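Local coordinates for protein phospho-2-dehydro-3-deoxyheptonate aldolase/chorismate mutase (Thermus thermophilus, PDB 2D8D) that probably rearranges chorismate to prephenate through this helical domain, the chorismate mutase part of a longer fusion with a 3-deoxy-7-phosphoheptulonate synthase, at residues R21-R26 with K75-A80. Sequence-based numbering, arbitrary orientation.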
# COMPACT_ATOMS: atom_id res chain seq x y z
N ARG B 21 -7.87 -0.14 3.85
CA ARG B 21 -8.85 -1.20 3.71
C ARG B 21 -8.30 -2.34 2.85
O ARG B 21 -8.46 -3.51 3.19
CB ARG B 21 -10.14 -0.67 3.09
CG ARG B 21 -11.27 -1.69 3.06
CD ARG B 21 -12.53 -1.12 2.41
NE ARG B 21 -12.38 -0.94 0.97
CZ ARG B 21 -12.23 -1.94 0.10
NH1 ARG B 21 -12.22 -3.20 0.53
NH2 ARG B 21 -12.09 -1.68 -1.19
N LEU B 22 -7.67 -1.99 1.73
CA LEU B 22 -7.12 -2.99 0.82
C LEU B 22 -5.95 -3.74 1.44
O LEU B 22 -5.82 -4.95 1.25
CB LEU B 22 -6.70 -2.34 -0.50
CG LEU B 22 -7.83 -2.16 -1.52
CD1 LEU B 22 -8.27 -3.52 -2.03
CD2 LEU B 22 -9.00 -1.42 -0.90
N LEU B 23 -5.09 -3.03 2.16
CA LEU B 23 -3.97 -3.68 2.82
C LEU B 23 -4.50 -4.67 3.85
O LEU B 23 -3.98 -5.78 3.97
CB LEU B 23 -3.09 -2.65 3.52
CG LEU B 23 -2.17 -1.79 2.66
CD1 LEU B 23 -1.51 -0.73 3.52
CD2 LEU B 23 -1.12 -2.66 1.98
N SER B 24 -5.53 -4.27 4.58
CA SER B 24 -6.11 -5.14 5.60
C SER B 24 -6.76 -6.36 4.96
O SER B 24 -6.66 -7.47 5.49
CB SER B 24 -7.12 -4.36 6.45
OG SER B 24 -6.47 -3.32 7.17
N GLU B 25 -7.41 -6.16 3.82
CA GLU B 25 -8.04 -7.27 3.11
C GLU B 25 -6.95 -8.24 2.66
O GLU B 25 -7.10 -9.46 2.78
CB GLU B 25 -8.81 -6.76 1.90
CG GLU B 25 -9.63 -7.84 1.21
CD GLU B 25 -10.38 -7.32 0.00
OE1 GLU B 25 -10.56 -6.09 -0.11
OE2 GLU B 25 -10.81 -8.15 -0.82
N ARG B 26 -5.85 -7.70 2.14
CA ARG B 26 -4.74 -8.52 1.69
C ARG B 26 -4.20 -9.30 2.88
O ARG B 26 -3.83 -10.47 2.77
CB ARG B 26 -3.62 -7.66 1.09
CG ARG B 26 -2.57 -8.46 0.35
CD ARG B 26 -1.42 -7.60 -0.14
NE ARG B 26 -0.59 -8.33 -1.08
CZ ARG B 26 0.28 -9.28 -0.74
NH1 ARG B 26 0.45 -9.62 0.53
NH2 ARG B 26 0.96 -9.92 -1.68
N LYS B 75 7.46 -4.80 -1.95
CA LYS B 75 8.35 -5.67 -1.18
C LYS B 75 8.08 -5.43 0.31
O LYS B 75 8.12 -6.37 1.10
CB LYS B 75 9.82 -5.38 -1.51
CG LYS B 75 10.27 -5.96 -2.84
CD LYS B 75 11.78 -5.82 -3.03
CE LYS B 75 12.55 -6.58 -1.97
NZ LYS B 75 12.19 -8.03 -1.94
N GLU B 76 7.81 -4.18 0.67
CA GLU B 76 7.51 -3.84 2.06
C GLU B 76 6.19 -4.49 2.46
O GLU B 76 6.05 -5.01 3.56
CB GLU B 76 7.42 -2.33 2.23
CG GLU B 76 8.76 -1.61 2.17
CD GLU B 76 9.69 -2.05 3.29
OE1 GLU B 76 9.29 -1.93 4.47
OE2 GLU B 76 10.81 -2.50 2.99
N ILE B 77 5.22 -4.45 1.55
CA ILE B 77 3.91 -5.04 1.81
C ILE B 77 4.06 -6.55 1.98
O ILE B 77 3.43 -7.15 2.85
CB ILE B 77 2.93 -4.73 0.66
CG1 ILE B 77 2.62 -3.24 0.63
CG2 ILE B 77 1.65 -5.55 0.81
CD1 ILE B 77 1.79 -2.79 -0.55
N PHE B 78 4.90 -7.17 1.15
CA PHE B 78 5.11 -8.61 1.22
C PHE B 78 5.85 -8.97 2.51
O PHE B 78 5.63 -10.03 3.09
CB PHE B 78 5.91 -9.11 0.01
CG PHE B 78 5.25 -8.83 -1.32
CD1 PHE B 78 3.87 -8.63 -1.41
CD2 PHE B 78 6.01 -8.77 -2.48
CE1 PHE B 78 3.27 -8.39 -2.64
CE2 PHE B 78 5.41 -8.53 -3.72
CZ PHE B 78 4.03 -8.34 -3.80
N LYS B 79 6.74 -8.08 2.95
CA LYS B 79 7.50 -8.30 4.17
C LYS B 79 6.56 -8.31 5.37
O LYS B 79 6.66 -9.17 6.25
CB LYS B 79 8.56 -7.21 4.35
CG LYS B 79 9.22 -7.20 5.72
CD LYS B 79 10.43 -6.27 5.76
CE LYS B 79 10.06 -4.82 5.51
NZ LYS B 79 11.26 -3.94 5.60
N ALA B 80 5.64 -7.35 5.40
CA ALA B 80 4.68 -7.23 6.48
C ALA B 80 3.80 -8.48 6.55
O ALA B 80 3.37 -8.88 7.63
CB ALA B 80 3.82 -5.99 6.28
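With CG turned anti to the backbone N (chi1 -168°) and the chain extended as far as NE, Arg-26 carries its guanidinium across to Ile-77 and Phe-78. Phe-78 starts out pointing away from helix 4-40, but its CG, set beside its own backbone N, swings the ring back to meet that group. Ile-77 CG2 and Phe-78 CD1 lie over one face of the guanidinium. The aliphatic stem packs too, Arg-26 CD coming within 3.8 Å of Ile-77 CG2. Arg-26 CZ sits 3.7 Å from Phe-78 CD1, and the guanidinium and Phe-78 ring planes are 39° apart, an oblique approach rather than a flat stack. Arg-26 NH2 to Phe-78 CE1 is modelled at 2.9 Å, so short that this detail is doubtful. One turn earlier, Leu-23 crosses Ile-77 at about a right angle, Leu-23 CD2 lying 3.9 Å from Ile-77 CD1. The helix segments cross at 46°, their axes 11.4 Å apart, so long side chains bridge the gap. Met-53 of helix 47-60 touches both Arg-26 and Phe-78, joining all three helices of the chorismate mutase fold. Across the dimer, as in type II mutases, whose active sites use both subunits, Arg-26 NE hydrogen-bonds Asn-16 OD1 of the second subunit. Replacing Arg-26 by alanine is likely to deprive that Asn-16 OD1 of this donor and open a gap beside Ile-77 and the Phe-78 ring. Apolar groups of helix 67-84 thus pack against a buried, probably cationic guanidinium whose NE and NH2 find their hydrogen bonds elsewhere.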